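Local coordinates for protein taurine:2-oxoglutarate aminotransferase (PDB 6JIX) that probably transfers the amino group of taurine to 2-oxoglutarate, using pyridoxal 5'-phosphate as cofactor, at residues 336-347 with 422-433; 221-229 with 411-419. All coordinates share one frame; numbering follows the deposited sequence.

Contact 1: residues 336-347 with 422-433; sequences VCAHVKEMEGIL and LIITAEQLEEEL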
# COMPACT_ATOMS: atom_id res chain seq x y z
N VAL A 336 -23.23 -16.07 2.56
CA VAL A 336 -22.61 -16.14 1.25
C VAL A 336 -21.78 -17.40 1.11
O VAL A 336 -21.70 -17.98 0.02
CB VAL A 336 -21.80 -14.85 0.98
CG1 VAL A 336 -20.91 -15.02 -0.23
CG2 VAL A 336 -22.75 -13.69 0.75
N CYS A 337 -21.18 -17.89 2.20
CA CYS A 337 -20.43 -19.14 2.11
C CYS A 337 -21.33 -20.29 1.67
O CYS A 337 -20.99 -21.06 0.77
CB CYS A 337 -19.76 -19.46 3.44
SG CYS A 337 -18.31 -18.44 3.76
N ALA A 338 -22.50 -20.42 2.31
CA ALA A 338 -23.40 -21.51 1.95
C ALA A 338 -23.84 -21.40 0.50
O ALA A 338 -23.94 -22.41 -0.21
CB ALA A 338 -24.61 -21.52 2.88
N HIS A 339 -24.09 -20.18 0.04
CA HIS A 339 -24.45 -19.99 -1.36
C HIS A 339 -23.28 -20.35 -2.27
O HIS A 339 -23.49 -20.84 -3.39
CB HIS A 339 -24.90 -18.56 -1.62
CG HIS A 339 -25.15 -18.27 -3.07
ND1 HIS A 339 -26.25 -18.77 -3.74
CD2 HIS A 339 -24.42 -17.59 -3.98
CE1 HIS A 339 -26.19 -18.39 -5.01
NE2 HIS A 339 -25.10 -17.67 -5.18
N VAL A 340 -22.05 -20.07 -1.84
CA VAL A 340 -20.88 -20.40 -2.65
C VAL A 340 -20.75 -21.91 -2.77
O VAL A 340 -20.53 -22.44 -3.87
CB VAL A 340 -19.61 -19.75 -2.07
CG1 VAL A 340 -18.35 -20.23 -2.82
CG2 VAL A 340 -19.70 -18.25 -2.15
N LYS A 341 -20.88 -22.64 -1.65
CA LYS A 341 -20.85 -24.10 -1.71
C LYS A 341 -21.87 -24.64 -2.72
O LYS A 341 -21.55 -25.50 -3.55
CB LYS A 341 -21.11 -24.72 -0.33
CG LYS A 341 -20.53 -26.14 -0.17
CD LYS A 341 -19.00 -26.10 -0.02
CE LYS A 341 -18.36 -27.50 0.04
NZ LYS A 341 -18.66 -28.40 -1.12
N GLU A 342 -23.10 -24.10 -2.69
CA GLU A 342 -24.11 -24.58 -3.62
C GLU A 342 -23.79 -24.18 -5.06
O GLU A 342 -24.08 -24.94 -6.00
CB GLU A 342 -25.48 -24.09 -3.18
CG GLU A 342 -26.49 -23.91 -4.29
CD GLU A 342 -27.75 -23.23 -3.79
OE1 GLU A 342 -27.85 -23.03 -2.55
OE2 GLU A 342 -28.63 -22.89 -4.63
N MET A 343 -23.21 -23.00 -5.28
CA MET A 343 -22.75 -22.70 -6.63
C MET A 343 -21.55 -23.55 -7.01
O MET A 343 -21.33 -23.81 -8.20
CB MET A 343 -22.41 -21.21 -6.79
CG MET A 343 -23.57 -20.28 -6.60
SD MET A 343 -24.96 -20.52 -7.74
CE MET A 343 -26.01 -21.62 -6.77
N GLU A 344 -20.75 -24.00 -6.03
CA GLU A 344 -19.68 -24.94 -6.35
C GLU A 344 -20.25 -26.17 -7.03
O GLU A 344 -19.65 -26.71 -7.97
CB GLU A 344 -18.91 -25.34 -5.09
CG GLU A 344 -17.85 -26.41 -5.36
CD GLU A 344 -17.22 -26.97 -4.10
OE1 GLU A 344 -16.33 -26.30 -3.53
OE2 GLU A 344 -17.60 -28.07 -3.67
N GLY A 345 -21.43 -26.60 -6.59
CA GLY A 345 -22.14 -27.75 -7.13
C GLY A 345 -22.55 -27.59 -8.57
O GLY A 345 -22.96 -28.58 -9.20
N ILE A 346 -22.51 -26.37 -9.10
CA ILE A 346 -22.72 -26.13 -10.52
C ILE A 346 -21.40 -26.03 -11.26
O ILE A 346 -21.21 -26.66 -12.30
CB ILE A 346 -23.56 -24.85 -10.72
CG1 ILE A 346 -24.88 -24.91 -9.96
CG2 ILE A 346 -23.77 -24.57 -12.20
CD1 ILE A 346 -25.83 -23.85 -10.39
N LEU A 347 -20.46 -25.26 -10.71
CA LEU A 347 -19.24 -24.93 -11.45
C LEU A 347 -18.31 -26.13 -11.53
O LEU A 347 -17.81 -26.47 -12.61
CB LEU A 347 -18.56 -23.72 -10.81
CG LEU A 347 -17.19 -23.29 -11.33
CD1 LEU A 347 -17.32 -22.65 -12.69
CD2 LEU A 347 -16.54 -22.34 -10.36
N LEU A 422 -19.16 -13.97 -5.80
CA LEU A 422 -19.83 -14.87 -4.87
C LEU A 422 -21.34 -14.70 -4.89
O LEU A 422 -22.04 -15.55 -4.33
CB LEU A 422 -19.31 -14.63 -3.45
CG LEU A 422 -17.79 -14.77 -3.27
CD1 LEU A 422 -17.39 -14.97 -1.81
CD2 LEU A 422 -17.26 -15.91 -4.13
N ILE A 423 -21.86 -13.63 -5.50
CA ILE A 423 -23.31 -13.43 -5.58
C ILE A 423 -23.90 -13.96 -6.87
O ILE A 423 -25.12 -13.84 -7.07
CB ILE A 423 -23.70 -11.94 -5.43
CG1 ILE A 423 -23.13 -11.11 -6.58
CG2 ILE A 423 -23.28 -11.39 -4.08
CD1 ILE A 423 -23.49 -9.65 -6.49
N ILE A 424 -23.08 -14.50 -7.78
CA ILE A 424 -23.62 -15.05 -9.02
C ILE A 424 -24.68 -16.12 -8.70
O ILE A 424 -24.57 -16.88 -7.73
CB ILE A 424 -22.49 -15.62 -9.89
CG1 ILE A 424 -22.90 -15.58 -11.37
CG2 ILE A 424 -22.10 -17.02 -9.44
CD1 ILE A 424 -21.81 -16.02 -12.32
N THR A 425 -25.70 -16.19 -9.55
CA THR A 425 -26.80 -17.12 -9.34
C THR A 425 -26.63 -18.30 -10.27
O THR A 425 -25.87 -18.24 -11.24
CB THR A 425 -28.14 -16.43 -9.60
OG1 THR A 425 -28.21 -16.06 -10.98
CG2 THR A 425 -28.26 -15.19 -8.71
N ALA A 426 -27.35 -19.38 -9.96
CA ALA A 426 -27.35 -20.54 -10.85
C ALA A 426 -27.69 -20.13 -12.29
O ALA A 426 -27.00 -20.53 -13.23
CB ALA A 426 -28.32 -21.61 -10.34
N GLU A 427 -28.74 -19.32 -12.46
CA GLU A 427 -29.13 -18.95 -13.82
C GLU A 427 -28.00 -18.22 -14.54
O GLU A 427 -27.71 -18.48 -15.71
CB GLU A 427 -30.41 -18.10 -13.82
CG GLU A 427 -31.05 -17.99 -15.22
CD GLU A 427 -31.46 -16.55 -15.63
OE1 GLU A 427 -31.27 -16.25 -16.83
OE2 GLU A 427 -32.00 -15.73 -14.82
N GLN A 428 -27.32 -17.34 -13.83
CA GLN A 428 -26.23 -16.61 -14.45
C GLN A 428 -25.11 -17.56 -14.87
O GLN A 428 -24.59 -17.48 -15.99
CB GLN A 428 -25.73 -15.54 -13.49
CG GLN A 428 -26.56 -14.27 -13.53
CD GLN A 428 -26.23 -13.33 -12.37
OE1 GLN A 428 -26.12 -13.77 -11.22
NE2 GLN A 428 -26.07 -12.04 -12.68
N LEU A 429 -24.71 -18.46 -13.97
CA LEU A 429 -23.74 -19.48 -14.34
C LEU A 429 -24.19 -20.20 -15.61
O LEU A 429 -23.43 -20.35 -16.57
CB LEU A 429 -23.55 -20.47 -13.19
CG LEU A 429 -22.71 -19.94 -12.01
CD1 LEU A 429 -22.69 -20.94 -10.87
CD2 LEU A 429 -21.31 -19.60 -12.46
N GLU A 430 -25.46 -20.63 -15.64
CA GLU A 430 -25.98 -21.36 -16.79
C GLU A 430 -25.97 -20.54 -18.07
O GLU A 430 -26.12 -21.11 -19.15
CB GLU A 430 -27.39 -21.88 -16.50
CG GLU A 430 -27.40 -23.31 -15.95
CD GLU A 430 -28.25 -23.46 -14.71
OE1 GLU A 430 -29.33 -22.82 -14.64
OE2 GLU A 430 -27.83 -24.21 -13.79
N GLU A 431 -25.82 -19.22 -17.97
CA GLU A 431 -25.74 -18.37 -19.15
C GLU A 431 -24.31 -18.12 -19.60
O GLU A 431 -24.09 -17.86 -20.79
CB GLU A 431 -26.38 -16.99 -18.90
CG GLU A 431 -27.67 -16.97 -18.09
CD GLU A 431 -28.26 -15.57 -18.00
OE1 GLU A 431 -27.47 -14.63 -17.73
OE2 GLU A 431 -29.49 -15.41 -18.22
N GLU A 432 -23.36 -18.13 -18.67
CA GLU A 432 -21.98 -17.75 -18.99
C GLU A 432 -21.11 -18.94 -19.35
O GLU A 432 -20.31 -18.84 -20.29
CB GLU A 432 -21.34 -17.03 -17.80
CG GLU A 432 -21.95 -15.67 -17.50
CD GLU A 432 -22.02 -14.76 -18.71
OE1 GLU A 432 -21.13 -14.81 -19.61
OE2 GLU A 432 -23.00 -13.98 -18.75
N LEU A 433 -21.26 -20.05 -18.63
CA LEU A 433 -20.38 -21.20 -18.85
C LEU A 433 -20.40 -21.70 -20.28
O LEU A 433 -19.33 -22.05 -20.80
CB LEU A 433 -20.75 -22.32 -17.87
CG LEU A 433 -20.36 -21.93 -16.44
CD1 LEU A 433 -20.63 -23.04 -15.45
CD2 LEU A 433 -18.88 -21.49 -16.39
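The contact joins the first turns of helix 336-357 to the loop 422-425 and the start of helix 426-447. His339 NE2 donates to Ile424 O over 2.7 Å, with an N-H...O angle of 163°. The acceptor lies in the ring plane. With His339 CG anti to its own backbone N (chi1 174°), the imidazole reaches the loop edge-on. Met343 CG lies over one face, offset toward the rim. At His339 a leucine would probably leave Ile424 O without this donor and the loop less firmly fixed before the helix. Leu422 O lies at the ring edge, while Leu422 CB packs 3.6 Å from Val336 CG1 and 3.9 Å from Val340 CG2, so Leu422 spans Val336 and Val340, one turn apart. Met343 bends its chain and brings SD 3.9 Å from Leu429 CD1. Ile346 lays CD1 on Ala426 CB, and its CB is 4.0 Å from Leu429 CD1. Leu347 CD1 meets Leu433 CD2 at 4.2 Å, the side chains at about a right angle. Thr425 and Gln428 form a capping box: Gln428 N donates to Thr425 OG1 and Thr425 N to Gln428 OE1. The result is an N-capped helix packed apolar face to apolar face on a near-parallel partner, their axes 30° apart.

Contact 2: residues 221-229 with 411-419; sequences IVGANGVIL and GRETNINIC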
# COMPACT_ATOMS: atom_id res chain seq x y z
N ILE A 221 -4.42 -21.51 -0.62
CA ILE A 221 -4.48 -22.24 -1.88
C ILE A 221 -3.84 -21.34 -2.92
O ILE A 221 -4.25 -20.18 -3.06
CB ILE A 221 -5.92 -22.58 -2.29
CG1 ILE A 221 -6.50 -23.64 -1.37
CG2 ILE A 221 -5.97 -23.07 -3.75
CD1 ILE A 221 -8.04 -23.65 -1.33
N VAL A 222 -2.79 -21.83 -3.60
CA VAL A 222 -2.08 -20.97 -4.55
C VAL A 222 -3.06 -20.46 -5.60
O VAL A 222 -3.68 -21.25 -6.33
CB VAL A 222 -0.89 -21.70 -5.19
CG1 VAL A 222 -0.48 -21.01 -6.48
CG2 VAL A 222 0.28 -21.71 -4.23
N GLY A 223 -3.18 -19.13 -5.71
CA GLY A 223 -4.25 -18.52 -6.47
C GLY A 223 -3.94 -18.05 -7.87
O GLY A 223 -4.23 -18.75 -8.85
N ALA A 224 -3.36 -16.85 -8.00
CA ALA A 224 -3.19 -16.30 -9.34
C ALA A 224 -2.41 -17.26 -10.23
O ALA A 224 -2.67 -17.35 -11.43
CB ALA A 224 -2.50 -14.93 -9.28
N ASN A 225 -1.51 -18.04 -9.63
CA ASN A 225 -0.71 -19.00 -10.38
C ASN A 225 -1.45 -20.31 -10.63
O ASN A 225 -0.80 -21.30 -11.01
CB ASN A 225 0.62 -19.26 -9.67
CG ASN A 225 1.68 -18.25 -10.04
OD1 ASN A 225 2.50 -18.48 -10.93
ND2 ASN A 225 1.66 -17.11 -9.36
N GLY A 226 -2.76 -20.35 -10.42
CA GLY A 226 -3.55 -21.42 -11.01
C GLY A 226 -4.51 -22.21 -10.14
O GLY A 226 -4.89 -23.31 -10.52
N VAL A 227 -4.93 -21.67 -9.00
CA VAL A 227 -5.82 -22.39 -8.09
C VAL A 227 -5.26 -23.79 -7.89
O VAL A 227 -5.94 -24.79 -8.16
CB VAL A 227 -7.27 -22.43 -8.62
CG1 VAL A 227 -8.22 -22.90 -7.54
CG2 VAL A 227 -7.68 -21.06 -9.11
N ILE A 228 -4.03 -23.88 -7.41
CA ILE A 228 -3.32 -25.16 -7.31
C ILE A 228 -3.70 -25.76 -5.96
O ILE A 228 -3.02 -25.59 -4.95
CB ILE A 228 -1.81 -24.99 -7.48
CG1 ILE A 228 -1.52 -24.04 -8.64
CG2 ILE A 228 -1.16 -26.34 -7.75
CD1 ILE A 228 -0.16 -23.38 -8.60
N LEU A 229 -4.82 -26.48 -5.95
CA LEU A 229 -5.26 -27.19 -4.77
C LEU A 229 -4.15 -28.11 -4.27
O LEU A 229 -3.58 -28.87 -5.07
CB LEU A 229 -6.52 -28.01 -5.07
CG LEU A 229 -7.67 -27.17 -5.65
CD1 LEU A 229 -8.79 -28.07 -6.14
CD2 LEU A 229 -8.18 -26.15 -4.61
N GLY A 411 -5.80 -15.30 -16.63
CA GLY A 411 -5.07 -16.46 -16.15
C GLY A 411 -3.61 -16.11 -16.06
O GLY A 411 -3.17 -15.03 -16.47
N ARG A 412 -2.85 -17.02 -15.46
CA ARG A 412 -1.40 -16.97 -15.47
C ARG A 412 -0.88 -18.29 -15.99
O ARG A 412 -1.57 -19.31 -15.96
CB ARG A 412 -0.83 -16.66 -14.08
CG ARG A 412 -1.02 -15.18 -13.68
CD ARG A 412 -0.11 -14.76 -12.54
NE ARG A 412 1.29 -14.82 -12.94
CZ ARG A 412 1.96 -13.79 -13.45
NH1 ARG A 412 1.36 -12.62 -13.60
NH2 ARG A 412 3.23 -13.95 -13.79
N GLU A 413 0.33 -18.26 -16.54
CA GLU A 413 0.99 -19.49 -16.99
C GLU A 413 0.08 -20.20 -17.99
O GLU A 413 -0.22 -19.62 -19.05
CB GLU A 413 1.38 -20.31 -15.76
CG GLU A 413 2.54 -19.75 -14.95
CD GLU A 413 3.48 -18.89 -15.77
OE1 GLU A 413 3.92 -19.32 -16.87
OE2 GLU A 413 3.79 -17.77 -15.31
N THR A 414 -0.35 -21.43 -17.72
CA THR A 414 -1.08 -22.27 -18.66
C THR A 414 -2.54 -22.44 -18.24
O THR A 414 -3.19 -23.41 -18.64
CB THR A 414 -0.39 -23.64 -18.80
OG1 THR A 414 -0.68 -24.24 -20.08
CG2 THR A 414 -0.83 -24.63 -17.73
N ASN A 415 -3.06 -21.50 -17.43
CA ASN A 415 -4.37 -21.65 -16.80
C ASN A 415 -5.35 -20.58 -17.23
O ASN A 415 -4.98 -19.46 -17.58
CB ASN A 415 -4.26 -21.62 -15.29
CG ASN A 415 -3.22 -22.56 -14.78
OD1 ASN A 415 -2.09 -22.15 -14.48
ND2 ASN A 415 -3.56 -23.84 -14.74
N ILE A 416 -6.62 -20.97 -17.19
CA ILE A 416 -7.74 -20.06 -17.23
C ILE A 416 -8.39 -20.10 -15.85
O ILE A 416 -8.72 -21.19 -15.35
CB ILE A 416 -8.75 -20.42 -18.33
CG1 ILE A 416 -8.02 -20.63 -19.66
CG2 ILE A 416 -9.74 -19.29 -18.48
CD1 ILE A 416 -8.91 -20.98 -20.82
N ASN A 417 -8.55 -18.94 -15.24
CA ASN A 417 -9.28 -18.86 -13.99
C ASN A 417 -10.77 -18.75 -14.26
O ASN A 417 -11.19 -18.15 -15.26
CB ASN A 417 -8.84 -17.66 -13.15
CG ASN A 417 -7.37 -17.72 -12.79
OD1 ASN A 417 -6.84 -18.79 -12.50
ND2 ASN A 417 -6.70 -16.56 -12.81
N ILE A 418 -11.56 -19.32 -13.36
CA ILE A 418 -12.98 -19.03 -13.30
C ILE A 418 -13.28 -18.75 -11.83
O ILE A 418 -13.33 -19.66 -11.01
CB ILE A 418 -13.85 -20.16 -13.86
CG1 ILE A 418 -13.48 -20.41 -15.33
CG2 ILE A 418 -15.31 -19.77 -13.77
CD1 ILE A 418 -12.48 -21.58 -15.54
N CYS A 419 -13.42 -17.46 -11.50
CA CYS A 419 -13.64 -17.01 -10.13
C CYS A 419 -14.71 -15.93 -10.16
O CYS A 419 -14.43 -14.74 -9.92
CB CYS A 419 -12.34 -16.48 -9.52
SG CYS A 419 -10.94 -17.60 -9.63
O HOH W 1 3.34 -16.50 -12.92
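Arg412 lays its aliphatic stem over Ala224. Its CB is 3.3 Å from Ala224 O, and CG and CD follow alongside the same carbonyl. Arg412 CD also meets Ala224 CB at 4.0 Å. Arg412 CG is anti to the carbonyl carbon (chi1 -74°), and a bend at chi3 brings NE to a water. No direct hydrogen bond crosses the two segments. This water does the bridging instead. It accepts from Arg412 NE at 2.7 Å, at the edge of the guanidinium and in its plane. It donates to Asn225 OD1 at 2.9 Å and to Glu413 OE2 at 2.7 Å. One water thus ties the loop to the first two residues of the turn, Arg412 and Glu413. The other amide atom, Asn225 ND2, bonds to Asp156. Glu413 OE1 takes a bond from His389 N, and Glu413 OE2 also takes one from Trp157 NE1.

Arg412 to Asn415 is a type II' beta turn, closed by Asn415 N donating to Arg412 O. At its end, Asn415 CG packs 4.0 Å from Gly226 CA. The backbone angles at Gly226 call for glycine. Gly223 O holds the loop by accepting from Gly226 N and Val227 N. Val227 and Asn417 cross obliquely.

The contact flanks the active site. Ala224 is about 5 Å from the bound pyridoxal phosphate and Arg412 about 7 Å from a bound glutamate, both measured from the side chains. Loop 221-229 links strand 213-219 of the large mixed sheet to helix 234-245. Strand 415-418 is an outer strand of the small antiparallel sheet and pairs with strand 370-376, while Ile416 rests on helix 395-404.

Overall arrangement
The two contacts interleave along the chain: 221-229, then 336-347, 411-419 and 422-433. Their centres are about 19 Å apart. They touch where Leu347 CD1 of contact 1 meets Ile418 CG2 of contact 2 at 3.7 Å. Helix 426-447 is the next regular element after strand 415-418, across loop 419-425, so one continuous piece serves both. Contact 2 is buried, about 10 Å from the centre of the chain, beside the cofactor. Contact 1 is partly buried, about 19 Å from that centre. Together they connect the loop after strand 213-219, the small antiparallel sheet and helices 336-357 and 426-447, within a protein of the class-III aminotransferase family.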